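Local coordinates for protein geranyltranstransferase (Stenotrophomonas maltophilia, PDB 7LBJ) that probably makes farnesyl diphosphate or a longer all-trans prenyl diphosphate, as a magnesium-dependent member of the FPP/GGPP synthase family, at residues V60-H65 with D286-L291; D217-A222 with A272-I277. One frame throughout, in Å; residues are numbered along the deposited sequence. Where two conformers were deposited one is given.

Both contacts are buried helix packing within the largely helical prenyl synthase fold, and their centres lie about 13 Å apart. Contact 1 sets helix 286-297 against helix 55-65; contact 2 sets helix 260-277 against helix 206-233. Because helices 260-277 and 286-297 follow each other in the chain, the two contacts tie consecutive C-terminal helices to different, earlier parts of the bundle. They also touch directly: Arg289 O and Gln275 NE2, 3.3 Å apart, form a probable hydrogen bond, and Leu219 CD1 packs 4.1 Å from Leu291 C. Their centres lie about 14 and 15 Å from that of the chain. Helix 206-233 carries the second aspartate-rich motif, which in relatives binds magnesium and diphosphate.

Contact 1. Residues V60-H65 with D286-L291; sequences VYASGH and DALRAL
A single water joins Ala62 and Leu288 across the two helices, donating to Ala62 O at 2.9 Å and accepting from Leu288 N at 3.0 Å. Leu288 N lies in the first turn of helix 286-297, so the water takes up a backbone N-H near the helix start, while Ala62 O belongs to helix 55-65. No direct hydrogen bond crosses the contact; the rest is apolar. The methyl of Ala62 carries most of it, meeting Ala287 CB at 3.8 Å, Leu288 CD2 at 3.8 Å and Leu291 CD1 at 3.7 Å. Two small residues thus face each other where the backbones come nearest, with Ala62 CA 5.4 Å from Ala287 CA, and the axes can approach to 8.5 Å. Leu288 leaves its helix obliquely, yet with CG anti to its carbonyl carbon (chi1 -84°) its CD2 branch swings over Ala62 and the start of Ser63. Leu291, one turn on from Ala287, brings CD1 to the same methyl, and its side chain also packs on Leu58 and Leu59. In the conformer given, Ser63 OG bonds Val195 O of helix 176-201. At 144° between their directions, the helices form a roughly antiparallel packing, with the alanine pair at its closest point, within the helical bundle of the polyprenyl synthase fold.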
ATOM      1  N   VAL A  60     -14.171  -6.594  12.453  1.00 12.31           N
ATOM      2  CA  VAL A  60     -14.636  -5.216  12.269  1.00 11.13           C
ATOM      3  C   VAL A  60     -16.131  -5.121  12.549  1.00 14.76           C
ATOM      4  O   VAL A  60     -16.596  -4.259  13.306  1.00 14.42           O
ATOM      5  CB  VAL A  60     -14.306  -4.712  10.845  1.00 11.99           C
ATOM      6  CG1 VAL A  60     -14.956  -3.343  10.605  1.00 11.56           C
ATOM      7  CG2 VAL A  60     -12.779  -4.623  10.640  1.00 11.61           C
ATOM      8  N   TYR A  61     -16.915  -5.998  11.925  1.00 12.46           N
ATOM      9  CA  TYR A  61     -18.358  -5.930  12.119  1.00 13.61           C
ATOM     10  C   TYR A  61     -18.734  -6.215  13.571  1.00 15.14           C
ATOM     11  O   TYR A  61     -19.613  -5.551  14.132  1.00 15.14           O
ATOM     12  CB  TYR A  61     -19.052  -6.916  11.195  1.00 14.08           C
ATOM     13  CG  TYR A  61     -19.041  -6.561   9.718  1.00 14.43           C
ATOM     14  CD1 TYR A  61     -19.619  -5.373   9.254  1.00 15.57           C
ATOM     15  CD2 TYR A  61     -18.515  -7.451   8.781  1.00 15.01           C
ATOM     16  CE1 TYR A  61     -19.648  -5.071   7.870  1.00 16.28           C
ATOM     17  CE2 TYR A  61     -18.551  -7.163   7.390  1.00 15.33           C
ATOM     18  CZ  TYR A  61     -19.107  -5.979   6.954  1.00 17.93           C
ATOM     19  OH  TYR A  61     -19.137  -5.713   5.598  1.00 14.13           O
ATOM     20  N   ALA A  62     -18.094  -7.216  14.182  1.00 13.22           N
ATOM     21  CA  ALA A  62     -18.464  -7.627  15.537  1.00 16.98           C
ATOM     22  C   ALA A  62     -18.093  -6.549  16.540  1.00 15.31           C
ATOM     23  O   ALA A  62     -18.807  -6.327  17.526  1.00 15.84           O
ATOM     24  CB  ALA A  62     -17.775  -8.944  15.911  1.00 15.24           C
ATOM     25  N   SER A  63     -16.973  -5.873  16.305  1.00 14.35           N
ATOM     26  CA  SER A  63     -16.582  -4.759  17.161  0.56 15.04           C
ATOM     27  C   SER A  63     -17.554  -3.597  17.002  1.00 15.45           C
ATOM     28  O   SER A  63     -18.003  -3.008  17.993  1.00 16.11           O
ATOM     29  CB  SER A  63     -15.151  -4.330  16.828  0.56 13.39           C
ATOM     30  OG  SER A  63     -14.685  -3.310  17.694  0.56 14.36           O
ATOM     31  N   GLY A  64     -17.887  -3.249  15.757  1.00 13.77           N
ATOM     32  CA  GLY A  64     -18.882  -2.209  15.557  1.00 16.52           C
ATOM     33  C   GLY A  64     -20.214  -2.597  16.158  1.00 19.96           C
ATOM     34  O   GLY A  64     -20.965  -1.737  16.638  1.00 17.23           O
ATOM     35  N   HIS A  65     -20.513  -3.901  16.163  1.00 16.34           N
ATOM     36  CA  HIS A  65     -21.797  -4.389  16.660  1.00 18.86           C
ATOM     37  C   HIS A  65     -21.968  -4.100  18.146  1.00 19.91           C
ATOM     38  O   HIS A  65     -23.105  -3.925  18.622  1.00 20.22           O
ATOM     39  CB  HIS A  65     -21.901  -5.894  16.369  1.00 16.20           C
ATOM     40  CG  HIS A  65     -23.223  -6.501  16.719  1.00 21.37           C
ATOM     41  ND1 HIS A  65     -24.370  -6.245  16.002  1.00 21.50           N
ATOM     42  CD2 HIS A  65     -23.575  -7.366  17.701  1.00 21.72           C
ATOM     43  CE1 HIS A  65     -25.377  -6.924  16.530  1.00 27.45           C
ATOM     44  NE2 HIS A  65     -24.920  -7.614  17.562  1.00 23.26           N
ATOM     45  N   ASP A 286     -21.760 -10.860  22.140  1.00 20.27           N
ATOM     46  CA  ASP A 286     -21.760 -12.286  21.821  1.00 19.36           C
ATOM     47  C   ASP A 286     -21.033 -12.590  20.517  1.00 22.84           C
ATOM     48  O   ASP A 286     -20.431 -13.665  20.387  1.00 19.19           O
ATOM     49  CB  ASP A 286     -23.192 -12.836  21.769  1.00 22.97           C
ATOM     50  CG  ASP A 286     -23.734 -13.187  23.148  1.00 26.49           C
ATOM     51  OD1 ASP A 286     -22.948 -13.199  24.119  1.00 28.35           O
ATOM     52  OD2 ASP A 286     -24.942 -13.464  23.265  1.00 30.39           O
ATOM     53  N   ALA A 287     -21.087 -11.684  19.531  1.00 18.70           N
ATOM     54  CA  ALA A 287     -20.364 -11.924  18.285  1.00 19.24           C
ATOM     55  C   ALA A 287     -18.855 -11.933  18.528  1.00 17.45           C
ATOM     56  O   ALA A 287     -18.152 -12.854  18.088  1.00 18.86           O
ATOM     57  CB  ALA A 287     -20.744 -10.876  17.236  1.00 19.75           C
ATOM     58  N   LEU A 288     -18.338 -10.934  19.242  1.00 17.66           N
ATOM     59  CA  LEU A 288     -16.914 -10.953  19.574  1.00 16.47           C
ATOM     60  C   LEU A 288     -16.566 -12.192  20.389  1.00 17.08           C
ATOM     61  O   LEU A 288     -15.533 -12.829  20.154  1.00 18.45           O
ATOM     62  CB  LEU A 288     -16.515  -9.692  20.342  1.00 18.69           C
ATOM     63  CG  LEU A 288     -16.192  -8.436  19.542  1.00 21.33           C
ATOM     64  CD1 LEU A 288     -15.821  -7.317  20.498  1.00 21.71           C
ATOM     65  CD2 LEU A 288     -15.045  -8.700  18.568  1.00 19.83           C
ATOM     66  N   ARG A 289     -17.428 -12.558  21.344  1.00 17.57           N
ATOM     67  CA  ARG A 289     -17.150 -13.733  22.165  1.00 19.27           C
ATOM     68  C   ARG A 289     -17.024 -14.971  21.300  1.00 22.60           C
ATOM     69  O   ARG A 289     -16.179 -15.834  21.558  1.00 18.36           O
ATOM     70  CB  ARG A 289     -18.245 -13.941  23.205  1.00 21.95           C
ATOM     71  CG  ARG A 289     -18.178 -13.010  24.405  1.00 20.57           C
ATOM     72  CD  ARG A 289     -19.434 -13.219  25.276  1.00 21.37           C
ATOM     73  NE  ARG A 289     -19.453 -12.284  26.394  1.00 22.34           N
ATOM     74  CZ  ARG A 289     -20.432 -11.430  26.660  1.00 25.15           C
ATOM     75  NH1 ARG A 289     -21.565 -11.425  25.966  1.00 21.76           N
ATOM     76  NH2 ARG A 289     -20.283 -10.573  27.664  1.00 26.83           N
ATOM     77  N   ALA A 290     -17.846 -15.063  20.249  1.00 18.24           N
ATOM     78  CA  ALA A 290     -17.830 -16.250  19.410  1.00 20.85           C
ATOM     79  C   ALA A 290     -16.631 -16.278  18.482  1.00 20.64           C
ATOM     80  O   ALA A 290     -16.187 -17.368  18.095  1.00 20.86           O
ATOM     81  CB  ALA A 290     -19.137 -16.360  18.610  1.00 21.60           C
ATOM     82  N   LEU A 291     -16.104 -15.111  18.097  1.00 18.52           N
ATOM     83  CA  LEU A 291     -14.853 -15.099  17.344  1.00 18.30           C
ATOM     84  C   LEU A 291     -13.698 -15.582  18.210  1.00 19.48           C
ATOM     85  O   LEU A 291     -12.807 -16.288  17.730  1.00 18.55           O
ATOM     86  CB  LEU A 291     -14.564 -13.697  16.787  1.00 17.65           C
ATOM     87  CG  LEU A 291     -15.569 -13.191  15.753  1.00 18.77           C
ATOM     88  CD1 LEU A 291     -15.322 -11.723  15.397  1.00 18.42           C
ATOM     89  CD2 LEU A 291     -15.525 -14.062  14.497  1.00 20.96           C
TER
HETATM   90  O   HOH W   1     -19.799  -8.263  19.379  1.00 17.87           O

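Contact 2. Residues D217-A222 with A272-I277; sequences DALGLA and ARMQSI
Met274 is the main bump of this interface, reaching from helix 260-277 into the hollow formed by Ala218, Leu219 and Ala222. Its CG rests on the methyl of Ala218 at 3.8 Å, and its sulfur presses against the Leu219 backbone, with SD 3.4 Å from Leu219 CA. The thioether then bends at its last torsion (chi3 -67°), carrying CE along the groove to Ala222 CB at 4.0 Å. Leu219 CA and CB form the bottom on which the sulfur sits, with CB 3.5 Å from SD, and the Leu219 side chain crosses that of Met274 at about a right angle. Ala218 and Ala222 stand one helical turn apart, and their methyls flank this seat, one touched by CG and the other by CE. Arg273 also meets the Ala218 methyl: both its CD and its NH1 lie 4.1 Å from Ala218 CB, the guanidinium set obliquely to it, and NH2 forms a salt bridge with Glu269 on its own helix. The axes stay 9.6 Å apart and run nearly antiparallel, at 157°, a wider spacing bridged by the long methionine. Beyond the two segments, Met274 also touches Phe215 of helix 206-233 and Ala292 and Val296 of helix 286-297, while Leu219 packs on Ile191 of helix 176-201, which places the contact where these four helices meet.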
ATOM      1  N   ASP A 217      -5.526  -8.302  21.203  1.00 13.64           N
ATOM      2  CA  ASP A 217      -4.143  -8.750  21.353  1.00 13.22           C
ATOM      3  C   ASP A 217      -4.111 -10.233  21.717  1.00 18.47           C
ATOM      4  O   ASP A 217      -3.405 -11.029  21.088  1.00 17.28           O
ATOM      5  CB  ASP A 217      -3.465  -7.901  22.431  1.00 15.66           C
ATOM      6  CG  ASP A 217      -1.949  -8.054  22.458  1.00 27.32           C
ATOM      7  OD1 ASP A 217      -1.350  -8.451  21.443  1.00 26.15           O
ATOM      8  OD2 ASP A 217      -1.347  -7.761  23.516  1.00 28.73           O
ATOM      9  N   ALA A 218      -4.892 -10.623  22.727  1.00 13.63           N
ATOM     10  CA  ALA A 218      -4.948 -12.038  23.108  1.00 15.09           C
ATOM     11  C   ALA A 218      -5.484 -12.905  21.975  1.00 14.27           C
ATOM     12  O   ALA A 218      -4.988 -14.023  21.758  1.00 13.95           O
ATOM     13  CB  ALA A 218      -5.796 -12.223  24.370  1.00 13.18           C
ATOM     14  N   LEU A 219      -6.500 -12.417  21.239  1.00 12.79           N
ATOM     15  CA  LEU A 219      -7.081 -13.224  20.169  1.00 16.24           C
ATOM     16  C   LEU A 219      -6.069 -13.526  19.066  1.00 16.64           C
ATOM     17  O   LEU A 219      -6.025 -14.652  18.542  1.00 15.30           O
ATOM     18  CB  LEU A 219      -8.316 -12.524  19.580  1.00 15.36           C
ATOM     19  CG  LEU A 219      -9.164 -13.346  18.608  1.00 19.76           C
ATOM     20  CD1 LEU A 219     -10.619 -12.964  18.768  1.00 23.64           C
ATOM     21  CD2 LEU A 219      -8.733 -13.095  17.181  1.00 20.23           C
ATOM     22  N   GLY A 220      -5.275 -12.526  18.671  1.00 11.32           N
ATOM     23  CA  GLY A 220      -4.324 -12.745  17.603  1.00 12.14           C
ATOM     24  C   GLY A 220      -3.292 -13.798  17.963  1.00 15.15           C
ATOM     25  O   GLY A 220      -2.915 -14.623  17.125  1.00 17.11           O
ATOM     26  N   LEU A 221      -2.826 -13.786  19.212  1.00 14.26           N
ATOM     27  CA  LEU A 221      -1.910 -14.841  19.653  1.00 16.09           C
ATOM     28  C   LEU A 221      -2.631 -16.184  19.757  1.00 15.51           C
ATOM     29  O   LEU A 221      -2.111 -17.207  19.293  1.00 16.52           O
ATOM     30  CB  LEU A 221      -1.267 -14.471  20.991  1.00 15.63           C
ATOM     31  CG  LEU A 221      -0.257 -15.482  21.552  1.00 15.73           C
ATOM     32  CD1 LEU A 221       0.849 -15.740  20.544  1.00 17.17           C
ATOM     33  CD2 LEU A 221       0.370 -15.020  22.914  1.00 16.97           C
ATOM     34  N   ALA A 222      -3.842 -16.197  20.328  1.00 12.97           N
ATOM     35  CA  ALA A 222      -4.580 -17.447  20.459  1.00 15.56           C
ATOM     36  C   ALA A 222      -4.725 -18.147  19.117  1.00 19.89           C
ATOM     37  O   ALA A 222      -4.546 -19.369  19.017  1.00 18.90           O
ATOM     38  CB  ALA A 222      -5.958 -17.189  21.082  1.00 16.76           C
ATOM     39  N   ALA A 272      -9.595 -18.187  28.319  1.00 18.17           N
ATOM     40  CA  ALA A 272     -10.202 -17.630  29.516  1.00 19.74           C
ATOM     41  C   ALA A 272      -9.984 -16.124  29.588  1.00 18.89           C
ATOM     42  O   ALA A 272     -10.892 -15.374  29.965  1.00 18.54           O
ATOM     43  CB  ALA A 272      -9.636 -18.314  30.758  1.00 17.08           C
ATOM     44  N   ARG A 273      -8.789 -15.662  29.215  1.00 17.09           N
ATOM     45  CA  ARG A 273      -8.496 -14.237  29.282  1.00 15.32           C
ATOM     46  C   ARG A 273      -9.440 -13.444  28.384  1.00 17.29           C
ATOM     47  O   ARG A 273     -10.005 -12.428  28.799  1.00 18.84           O
ATOM     48  CB  ARG A 273      -7.043 -13.979  28.876  1.00 15.79           C
ATOM     49  CG  ARG A 273      -6.570 -12.584  29.261  1.00 15.80           C
ATOM     50  CD  ARG A 273      -5.385 -12.180  28.403  1.00 17.92           C
ATOM     51  NE  ARG A 273      -4.250 -13.080  28.600  1.00 18.51           N
ATOM     52  CZ  ARG A 273      -3.073 -12.925  28.008  1.00 19.70           C
ATOM     53  NH1 ARG A 273      -2.830 -11.889  27.204  1.00 17.11           N
ATOM     54  NH2 ARG A 273      -2.119 -13.829  28.219  1.00 18.61           N
ATOM     55  N   MET A 274      -9.642 -13.912  27.153  1.00 16.67           N
ATOM     56  CA  MET A 274     -10.526 -13.202  26.233  1.00 15.79           C
ATOM     57  C   MET A 274     -11.930 -13.081  26.807  1.00 16.50           C
ATOM     58  O   MET A 274     -12.523 -11.998  26.787  1.00 16.95           O
ATOM     59  CB  MET A 274     -10.545 -13.896  24.866  1.00 14.48           C
ATOM     60  CG  MET A 274      -9.265 -13.651  24.080  1.00 17.26           C
ATOM     61  SD  MET A 274      -9.333 -14.333  22.413  1.00 17.20           S
ATOM     62  CE  MET A 274      -9.393 -16.098  22.796  1.00 17.95           C
ATOM     63  N   GLN A 275     -12.477 -14.180  27.345  1.00 16.74           N
ATOM     64  CA  GLN A 275     -13.832 -14.110  27.882  1.00 21.45           C
ATOM     65  C   GLN A 275     -13.910 -13.180  29.093  1.00 23.32           C
ATOM     66  O   GLN A 275     -14.883 -12.432  29.234  1.00 19.03           O
ATOM     67  CB  GLN A 275     -14.339 -15.510  28.214  1.00 23.31           C
ATOM     68  CG  GLN A 275     -14.459 -16.432  26.963  1.00 26.11           C
ATOM     69  CD  GLN A 275     -15.362 -15.887  25.839  1.00 27.76           C
ATOM     70  OE1 GLN A 275     -16.433 -15.324  26.093  1.00 25.45           O
ATOM     71  NE2 GLN A 275     -14.932 -16.075  24.585  1.00 22.94           N
ATOM     72  N   SER A 276     -12.887 -13.185  29.962  1.00 18.49           N
ATOM     73  CA  SER A 276     -12.907 -12.306  31.137  1.00 17.27           C
ATOM     74  C   SER A 276     -12.916 -10.826  30.757  1.00 18.22           C
ATOM     75  O   SER A 276     -13.469  -9.997  31.500  1.00 17.96           O
ATOM     76  CB  SER A 276     -11.692 -12.582  32.030  1.00 22.80           C
ATOM     77  OG  SER A 276     -10.524 -11.991  31.443  1.00 21.32           O
ATOM     78  N   ILE A 277     -12.264 -10.465  29.650  1.00 17.09           N
ATOM     79  CA  ILE A 277     -12.176  -9.051  29.267  1.00 15.69           C
ATOM     80  C   ILE A 277     -13.546  -8.522  28.885  1.00 18.27           C
ATOM     81  O   ILE A 277     -13.873  -7.361  29.160  1.00 18.35           O
ATOM     82  CB  ILE A 277     -11.158  -8.846  28.128  1.00 13.80           C
ATOM     83  CG1 ILE A 277      -9.750  -9.199  28.611  1.00 15.23           C
ATOM     84  CG2 ILE A 277     -11.163  -7.372  27.615  1.00 17.68           C
ATOM     85  CD1 ILE A 277      -8.776  -9.471  27.468  1.00 11.52           C
TER